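Local coordinates for hypoxanthine-guanine phosphoribosyltransferase (Thermus thermophilus, PDB 3ACD), which probably joins hypoxanthine or guanine to 5-phosphoribosyl 1-diphosphate, giving IMP or GMP and diphosphate in magnesium-dependent purine salvage, at residues T110-Y113 with L114-L118; R163-F166 with D167-L170. One frame throughout, in Å; residues are numbered along the deposited sequence.

Both contacts are local and lie in series: contact 1 is complete before contact 2 opens, so neither nests in nor crosses the other. Going from the N terminus, the chain forms strands 40-45, 64-70 and 97-102 of the parallel sheet, then passes through the phosphate-binding loop into helix 109-119, where contact 1 links successive turns. After strands 125-130 and 146-150 of that sheet, strand 156-157 pairs antiparallel with 174-175, and contact 2 lies in the loop between these two, formed by two consecutive turns. Contact 1 thus belongs to the phosphate end of the nucleotide site, while contact 2 reaches the second subunit. Their centres are about 25 Å apart.

Contact 1 (T110-Y113 with L114-L118); sequences TLSY and LLDYL. With IMP (inosinic acid), chain B.
L111 and L115 meet on the sheet-facing side of helix 109-119, the helix of a beta-alpha-beta unit that follows the phosphate-binding loop of type I phosphoribosyltransferases. This is the tightly packed side: L111 CD1 lies 4.0 Å from L115 CG, and V128 touches both leucines. With its CG anti to the carbonyl carbon (chi1 -69°), L115 leans back along the helix, bringing CG to 3.2 Å from L111 O, the same oxygen that accepts L115 N. With an alanine here, L111 CD1 would probably lose its neighbour and a gap would be likely to open against V126 and V128. L114, one residue earlier, turns to I68 and V100, while its N gives T110 O a nearly straight bond of 2.9 Å (167°) in the carbonyl plane. The outer side is looser and wetter. D116 N reaches S112 O at 3.2 Å, and a water donates to that oxygen while making a weak bond to D116 OD1. D116 OD2 also lies 3.1 Å from S112 O, but both are acceptors and no bond joins them. At the amino end T110 meets the phosphate of IMP, where the start of the helix would be expected to favour negative charge. Set beside its own backbone N, T110 OG1 donates to IMP O2P at 2.7 Å, and T110 N grips the same oxygen at 2.8 Å.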
ATOM      1  N   THR A 110       5.013  -2.487  19.997  1.00 17.22           N
ATOM      2  CA  THR A 110       5.206  -3.141  18.707  1.00 19.04           C
ATOM      3  C   THR A 110       6.465  -2.664  17.996  1.00 18.36           C
ATOM      4  O   THR A 110       7.273  -3.473  17.540  1.00 17.99           O
ATOM      5  CB  THR A 110       4.001  -2.922  17.778  1.00 19.96           C
ATOM      6  OG1 THR A 110       2.818  -3.423  18.412  1.00 25.09           O
ATOM      7  CG2 THR A 110       4.202  -3.668  16.468  1.00 24.34           C
ATOM      8  N   LEU A 111       6.635  -1.349  17.895  1.00 16.21           N
ATOM      9  CA  LEU A 111       7.811  -0.806  17.233  1.00 17.39           C
ATOM     10  C   LEU A 111       9.080  -1.248  17.957  1.00 17.68           C
ATOM     11  O   LEU A 111      10.090  -1.549  17.320  1.00 16.57           O
ATOM     12  CB  LEU A 111       7.735   0.725  17.180  1.00 17.40           C
ATOM     13  CG  LEU A 111       8.898   1.452  16.497  1.00 17.71           C
ATOM     14  CD1 LEU A 111       9.095   0.917  15.082  1.00 17.14           C
ATOM     15  CD2 LEU A 111       8.614   2.949  16.466  1.00 16.53           C
ATOM     16  N   SER A 112       9.025  -1.290  19.288  1.00 18.36           N
ATOM     17  CA  SER A 112      10.178  -1.707  20.079  1.00 19.65           C
ATOM     18  C   SER A 112      10.592  -3.130  19.698  1.00 19.17           C
ATOM     19  O   SER A 112      11.773  -3.408  19.483  1.00 18.20           O
ATOM     20  CB  SER A 112       9.849  -1.650  21.572  1.00 21.56           C
ATOM     21  OG  SER A 112      10.988  -1.983  22.346  1.00 25.39           O
ATOM     22  N   TYR A 113       9.615  -4.025  19.616  1.00 20.02           N
ATOM     23  CA  TYR A 113       9.884  -5.410  19.246  1.00 21.71           C
ATOM     24  C   TYR A 113      10.452  -5.464  17.831  1.00 20.02           C
ATOM     25  O   TYR A 113      11.440  -6.153  17.571  1.00 18.51           O
ATOM     26  CB  TYR A 113       8.600  -6.241  19.302  1.00 27.48           C
ATOM     27  CG  TYR A 113       8.786  -7.667  18.834  1.00 34.93           C
ATOM     28  CD1 TYR A 113       9.485  -8.591  19.610  1.00 38.50           C
ATOM     29  CD2 TYR A 113       8.287  -8.086  17.601  1.00 39.04           C
ATOM     30  CE1 TYR A 113       9.682  -9.900  19.169  1.00 42.45           C
ATOM     31  CE2 TYR A 113       8.479  -9.393  17.150  1.00 42.30           C
ATOM     32  CZ  TYR A 113       9.177 -10.293  17.939  1.00 43.01           C
ATOM     33  OH  TYR A 113       9.369 -11.583  17.499  1.00 46.89           O
ATOM     34  N   LEU A 114       9.819  -4.735  16.918  1.00 18.76           N
ATOM     35  CA  LEU A 114      10.263  -4.711  15.531  1.00 18.13           C
ATOM     36  C   LEU A 114      11.704  -4.229  15.397  1.00 18.03           C
ATOM     37  O   LEU A 114      12.494  -4.830  14.669  1.00 17.13           O
ATOM     38  CB  LEU A 114       9.337  -3.825  14.691  1.00 17.90           C
ATOM     39  CG  LEU A 114       9.683  -3.714  13.202  1.00 20.32           C
ATOM     40  CD1 LEU A 114       9.688  -5.103  12.575  1.00 18.84           C
ATOM     41  CD2 LEU A 114       8.673  -2.811  12.497  1.00 19.37           C
ATOM     42  N   LEU A 115      12.052  -3.153  16.099  1.00 16.13           N
ATOM     43  CA  LEU A 115      13.407  -2.626  16.020  1.00 15.90           C
ATOM     44  C   LEU A 115      14.446  -3.632  16.505  1.00 18.22           C
ATOM     45  O   LEU A 115      15.514  -3.750  15.912  1.00 19.03           O
ATOM     46  CB  LEU A 115      13.531  -1.318  16.810  1.00 15.91           C
ATOM     47  CG  LEU A 115      12.784  -0.117  16.212  1.00 15.49           C
ATOM     48  CD1 LEU A 115      12.998   1.110  17.074  1.00 17.13           C
ATOM     49  CD2 LEU A 115      13.281   0.145  14.798  1.00 13.82           C
ATOM     50  N   ASP A 116      14.143  -4.348  17.581  1.00 20.30           N
ATOM     51  CA  ASP A 116      15.085  -5.340  18.092  1.00 22.85           C
ATOM     52  C   ASP A 116      15.245  -6.463  17.071  1.00 22.86           C
ATOM     53  O   ASP A 116      16.349  -6.965  16.853  1.00 21.47           O
ATOM     54  CB  ASP A 116      14.603  -5.923  19.423  1.00 26.43           C
ATOM     55  CG  ASP A 116      14.651  -4.915  20.557  1.00 30.15           C
ATOM     56  OD1 ASP A 116      15.633  -4.146  20.634  1.00 31.26           O
ATOM     57  OD2 ASP A 116      13.714  -4.901  21.382  1.00 34.04           O
ATOM     58  N   TYR A 117      14.136  -6.856  16.453  1.00 22.10           N
ATOM     59  CA  TYR A 117      14.156  -7.917  15.453  1.00 23.60           C
ATOM     60  C   TYR A 117      15.053  -7.533  14.277  1.00 23.09           C
ATOM     61  O   TYR A 117      15.911  -8.312  13.852  1.00 23.42           O
ATOM     62  CB  TYR A 117      12.739  -8.189  14.945  1.00 25.66           C
ATOM     63  CG  TYR A 117      12.672  -9.240  13.859  1.00 28.72           C
ATOM     64  CD1 TYR A 117      12.933 -10.582  14.142  1.00 31.44           C
ATOM     65  CD2 TYR A 117      12.355  -8.892  12.546  1.00 30.09           C
ATOM     66  CE1 TYR A 117      12.878 -11.553  13.142  1.00 33.23           C
ATOM     67  CE2 TYR A 117      12.298  -9.855  11.536  1.00 31.61           C
ATOM     68  CZ  TYR A 117      12.560 -11.183  11.843  1.00 33.50           C
ATOM     69  OH  TYR A 117      12.504 -12.139  10.855  1.00 33.64           O
ATOM     70  N   LEU A 118      14.847  -6.327  13.756  1.00 20.92           N
ATOM     71  CA  LEU A 118      15.627  -5.833  12.630  1.00 20.29           C
ATOM     72  C   LEU A 118      17.105  -5.652  12.973  1.00 20.05           C
ATOM     73  O   LEU A 118      17.984  -6.013  12.187  1.00 18.93           O
ATOM     74  CB  LEU A 118      15.057  -4.498  12.141  1.00 19.71           C
ATOM     75  CG  LEU A 118      13.603  -4.486  11.656  1.00 19.76           C
ATOM     76  CD1 LEU A 118      13.228  -3.075  11.222  1.00 19.54           C
ATOM     77  CD2 LEU A 118      13.432  -5.460  10.495  1.00 21.43           C
TER
HETATM   78  P   IMP B 552       1.616   0.136  19.891  1.00 19.55           P
HETATM   79  O1P IMP B 552       0.868   0.326  21.152  1.00 20.53           O
HETATM   80  O2P IMP B 552       2.475  -1.215  19.983  1.00 19.68           O
HETATM   81  O3P IMP B 552       2.593   1.395  19.655  1.00 17.37           O
HETATM   82  O5' IMP B 552       0.546   0.046  18.678  1.00 22.60           O
HETATM   83  C5' IMP B 552       0.844  -0.781  17.554  1.00 23.56           C
HETATM   84  C4' IMP B 552      -0.308  -0.785  16.548  1.00 20.89           C
HETATM   85  O4' IMP B 552      -1.578  -0.493  17.206  1.00 19.19           O
HETATM   86  C3' IMP B 552      -0.155   0.377  15.540  1.00 20.02           C
HETATM   87  O3' IMP B 552       0.767   0.057  14.497  1.00 19.20           O
HETATM   88  C2' IMP B 552      -1.596   0.489  15.013  1.00 19.13           C
HETATM   89  O2' IMP B 552      -1.839  -0.450  13.961  1.00 23.44           O
HETATM   90  C1' IMP B 552      -2.445   0.153  16.251  1.00 18.72           C
HETATM   91  N9  IMP B 552      -3.017   1.404  16.804  1.00 16.59           N
HETATM   92  C8  IMP B 552      -2.610   2.086  17.928  1.00 17.34           C
HETATM   93  N7  IMP B 552      -3.348   3.151  18.100  1.00 15.90           N
HETATM   94  C5  IMP B 552      -4.257   3.222  17.105  1.00 16.21           C
HETATM   95  C6  IMP B 552      -5.310   4.130  16.759  1.00 16.04           C
HETATM   96  O6  IMP B 552      -5.533   5.118  17.439  1.00 16.21           O
HETATM   97  N1  IMP B 552      -6.055   3.867  15.635  1.00 16.33           N
HETATM   98  C2  IMP B 552      -5.807   2.756  14.859  1.00 15.50           C
HETATM   99  N3  IMP B 552      -4.846   1.912  15.168  1.00 14.36           N
HETATM  100  C4  IMP B 552      -4.056   2.100  16.261  1.00 15.93           C
HETATM  101  O   HOH W   1      13.969  -1.246  20.603  1.00 41.88           O

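Contact 2 (R163-F166 with D167-L170); sequences RAQF and DRNL
The guanidinium of R163 presents one edge to the carboxylate of D167, and that of R168 presents an edge to the amide of Q165. In the first pair, a salt bridge, R163 comes side-on, with NE and NH2 both donating to a single oxygen, D167 OD2, which lies close to the guanidinium plane. The two flat groups are turned 47° against each other. R163 NE meets D167 OD2 at 2.7 Å, nearly along the C-O bond direction, and R163 NH2, 2.8 Å from D167 OD2, comes from above the carboxylate plane, both from the same face of that plane. R163 also makes a cation-pi contact with Y157, and Y157 packs against D167 as well. In the second pair Q165 and R168 run alongside each other, the amide and guanidinium planes 54° apart. R168 NH2 donates to Q165 OE1 at 3.3 Å; the N-H points well at the oxygen, but R168 NH2 stands above the amide plane. A water in the same guanidinium plane accepts from R168 NE at 2.9 Å.

The backbone that sets up both pairs is two consecutive beta turns in the loop between strands 156-157 and 174-175, type I' from R163 to F166 and type I from D167 to L170. The first is closed in both directions, R163 N to F166 O at 2.9 Å and F166 N to R163 O at 3.1 Å; the bond closing the second is weak. Another water bridges them, donating to Q165 O and accepting from R168 N. Q165 folds back at chi2 (-56°), which carries OE1 round to R168. R168 NH1 is held by G160 O, and Q165 N hydrogen-bonds to OD2 of D162, which binds GMP in another structure of this protein. Across the dimer interface, N169 ND2 donates to I59 O and L61 O of the second subunit, and F166 packs on its L63.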
ATOM      1  N   ARG A 163     -10.971   0.717  11.855  1.00 18.75           N
ATOM      2  CA  ARG A 163     -11.891   0.774  12.975  1.00 20.90           C
ATOM      3  C   ARG A 163     -12.633  -0.545  12.770  1.00 20.27           C
ATOM      4  O   ARG A 163     -13.580  -0.622  11.990  1.00 20.77           O
ATOM      5  CB  ARG A 163     -12.842   1.967  12.842  1.00 23.39           C
ATOM      6  CG  ARG A 163     -13.843   2.072  13.975  1.00 24.10           C
ATOM      7  CD  ARG A 163     -14.561   3.414  13.989  1.00 25.97           C
ATOM      8  NE  ARG A 163     -15.242   3.702  12.729  1.00 27.61           N
ATOM      9  CZ  ARG A 163     -16.235   4.578  12.605  1.00 30.35           C
ATOM     10  NH1 ARG A 163     -16.666   5.249  13.668  1.00 32.12           N
ATOM     11  NH2 ARG A 163     -16.796   4.789  11.424  1.00 28.40           N
ATOM     12  N   ALA A 164     -12.163  -1.593  13.441  1.00 20.03           N
ATOM     13  CA  ALA A 164     -12.756  -2.922  13.306  1.00 19.78           C
ATOM     14  C   ALA A 164     -12.701  -3.372  11.842  1.00 19.64           C
ATOM     15  O   ALA A 164     -13.684  -3.876  11.296  1.00 17.79           O
ATOM     16  CB  ALA A 164     -14.199  -2.916  13.807  1.00 21.25           C
ATOM     17  N   GLN A 165     -11.540  -3.170  11.220  1.00 17.12           N
ATOM     18  CA  GLN A 165     -11.286  -3.544   9.827  1.00 16.55           C
ATOM     19  C   GLN A 165     -11.887  -2.613   8.771  1.00 15.96           C
ATOM     20  O   GLN A 165     -11.518  -2.682   7.599  1.00 15.45           O
ATOM     21  CB  GLN A 165     -11.752  -4.982   9.571  1.00 18.35           C
ATOM     22  CG  GLN A 165     -10.960  -6.037  10.337  1.00 20.60           C
ATOM     23  CD  GLN A 165      -9.462  -5.960  10.072  1.00 22.39           C
ATOM     24  OE1 GLN A 165      -9.027  -5.590   8.979  1.00 21.43           O
ATOM     25  NE2 GLN A 165      -8.666  -6.326  11.070  1.00 21.68           N
ATOM     26  N   PHE A 166     -12.805  -1.747   9.181  1.00 15.51           N
ATOM     27  CA  PHE A 166     -13.434  -0.803   8.255  1.00 16.86           C
ATOM     28  C   PHE A 166     -12.747   0.563   8.303  1.00 15.68           C
ATOM     29  O   PHE A 166     -11.868   0.805   9.129  1.00 15.66           O
ATOM     30  CB  PHE A 166     -14.916  -0.610   8.613  1.00 16.70           C
ATOM     31  CG  PHE A 166     -15.795  -1.774   8.253  1.00 19.96           C
ATOM     32  CD1 PHE A 166     -16.383  -1.857   6.995  1.00 21.06           C
ATOM     33  CD2 PHE A 166     -16.048  -2.783   9.180  1.00 19.90           C
ATOM     34  CE1 PHE A 166     -17.214  -2.929   6.662  1.00 22.73           C
ATOM     35  CE2 PHE A 166     -16.878  -3.858   8.857  1.00 22.72           C
ATOM     36  CZ  PHE A 166     -17.463  -3.931   7.596  1.00 22.14           C
ATOM     37  N   ASP A 167     -13.157   1.439   7.389  1.00 15.68           N
ATOM     38  CA  ASP A 167     -12.666   2.810   7.301  1.00 15.34           C
ATOM     39  C   ASP A 167     -11.206   3.072   6.929  1.00 14.31           C
ATOM     40  O   ASP A 167     -10.734   4.200   7.072  1.00 12.77           O
ATOM     41  CB  ASP A 167     -12.993   3.556   8.599  1.00 16.18           C
ATOM     42  CG  ASP A 167     -14.479   3.576   8.900  1.00 21.25           C
ATOM     43  OD1 ASP A 167     -15.263   3.913   7.991  1.00 20.33           O
ATOM     44  OD2 ASP A 167     -14.863   3.260  10.047  1.00 24.18           O
ATOM     45  N   ARG A 168     -10.486   2.056   6.458  1.00 12.01           N
ATOM     46  CA  ARG A 168      -9.100   2.267   6.051  1.00 12.76           C
ATOM     47  C   ARG A 168      -9.095   3.124   4.781  1.00 13.23           C
ATOM     48  O   ARG A 168      -8.101   3.773   4.468  1.00 13.21           O
ATOM     49  CB  ARG A 168      -8.403   0.937   5.728  1.00 12.39           C
ATOM     50  CG  ARG A 168      -8.192  -0.026   6.895  1.00 14.22           C
ATOM     51  CD  ARG A 168      -7.404  -1.244   6.401  1.00 13.32           C
ATOM     52  NE  ARG A 168      -7.351  -2.339   7.368  1.00 13.78           N
ATOM     53  CZ  ARG A 168      -6.563  -2.374   8.438  1.00 14.15           C
ATOM     54  NH1 ARG A 168      -5.738  -1.367   8.702  1.00 12.42           N
ATOM     55  NH2 ARG A 168      -6.601  -3.427   9.246  1.00 13.39           N
ATOM     56  N   ASN A 169     -10.217   3.128   4.062  1.00 12.90           N
ATOM     57  CA  ASN A 169     -10.320   3.868   2.808  1.00 13.28           C
ATOM     58  C   ASN A 169     -10.617   5.366   2.892  1.00 13.76           C
ATOM     59  O   ASN A 169     -10.633   6.046   1.870  1.00 13.92           O
ATOM     60  CB  ASN A 169     -11.334   3.175   1.880  1.00 13.28           C
ATOM     61  CG  ASN A 169     -12.720   3.057   2.497  1.00 14.63           C
ATOM     62  OD1 ASN A 169     -12.867   2.749   3.680  1.00 15.39           O
ATOM     63  ND2 ASN A 169     -13.745   3.274   1.683  1.00 13.51           N
ATOM     64  N   LEU A 170     -10.849   5.886   4.093  1.00 13.65           N
ATOM     65  CA  LEU A 170     -11.096   7.320   4.240  1.00 15.26           C
ATOM     66  C   LEU A 170      -9.807   8.038   3.837  1.00 15.07           C
ATOM     67  O   LEU A 170      -8.718   7.667   4.276  1.00 14.09           O
ATOM     68  CB  LEU A 170     -11.463   7.663   5.693  1.00 15.20           C
ATOM     69  CG  LEU A 170     -12.943   7.617   6.097  1.00 18.86           C
ATOM     70  CD1 LEU A 170     -13.601   6.339   5.611  1.00 19.11           C
ATOM     71  CD2 LEU A 170     -13.049   7.742   7.615  1.00 19.85           C
TER
HETATM   72  O   HOH W   2     -11.308  -0.750   5.560  1.00 13.32           O
HETATM   73  O   HOH W   3      -9.547  -4.060   6.554  1.00 16.24           O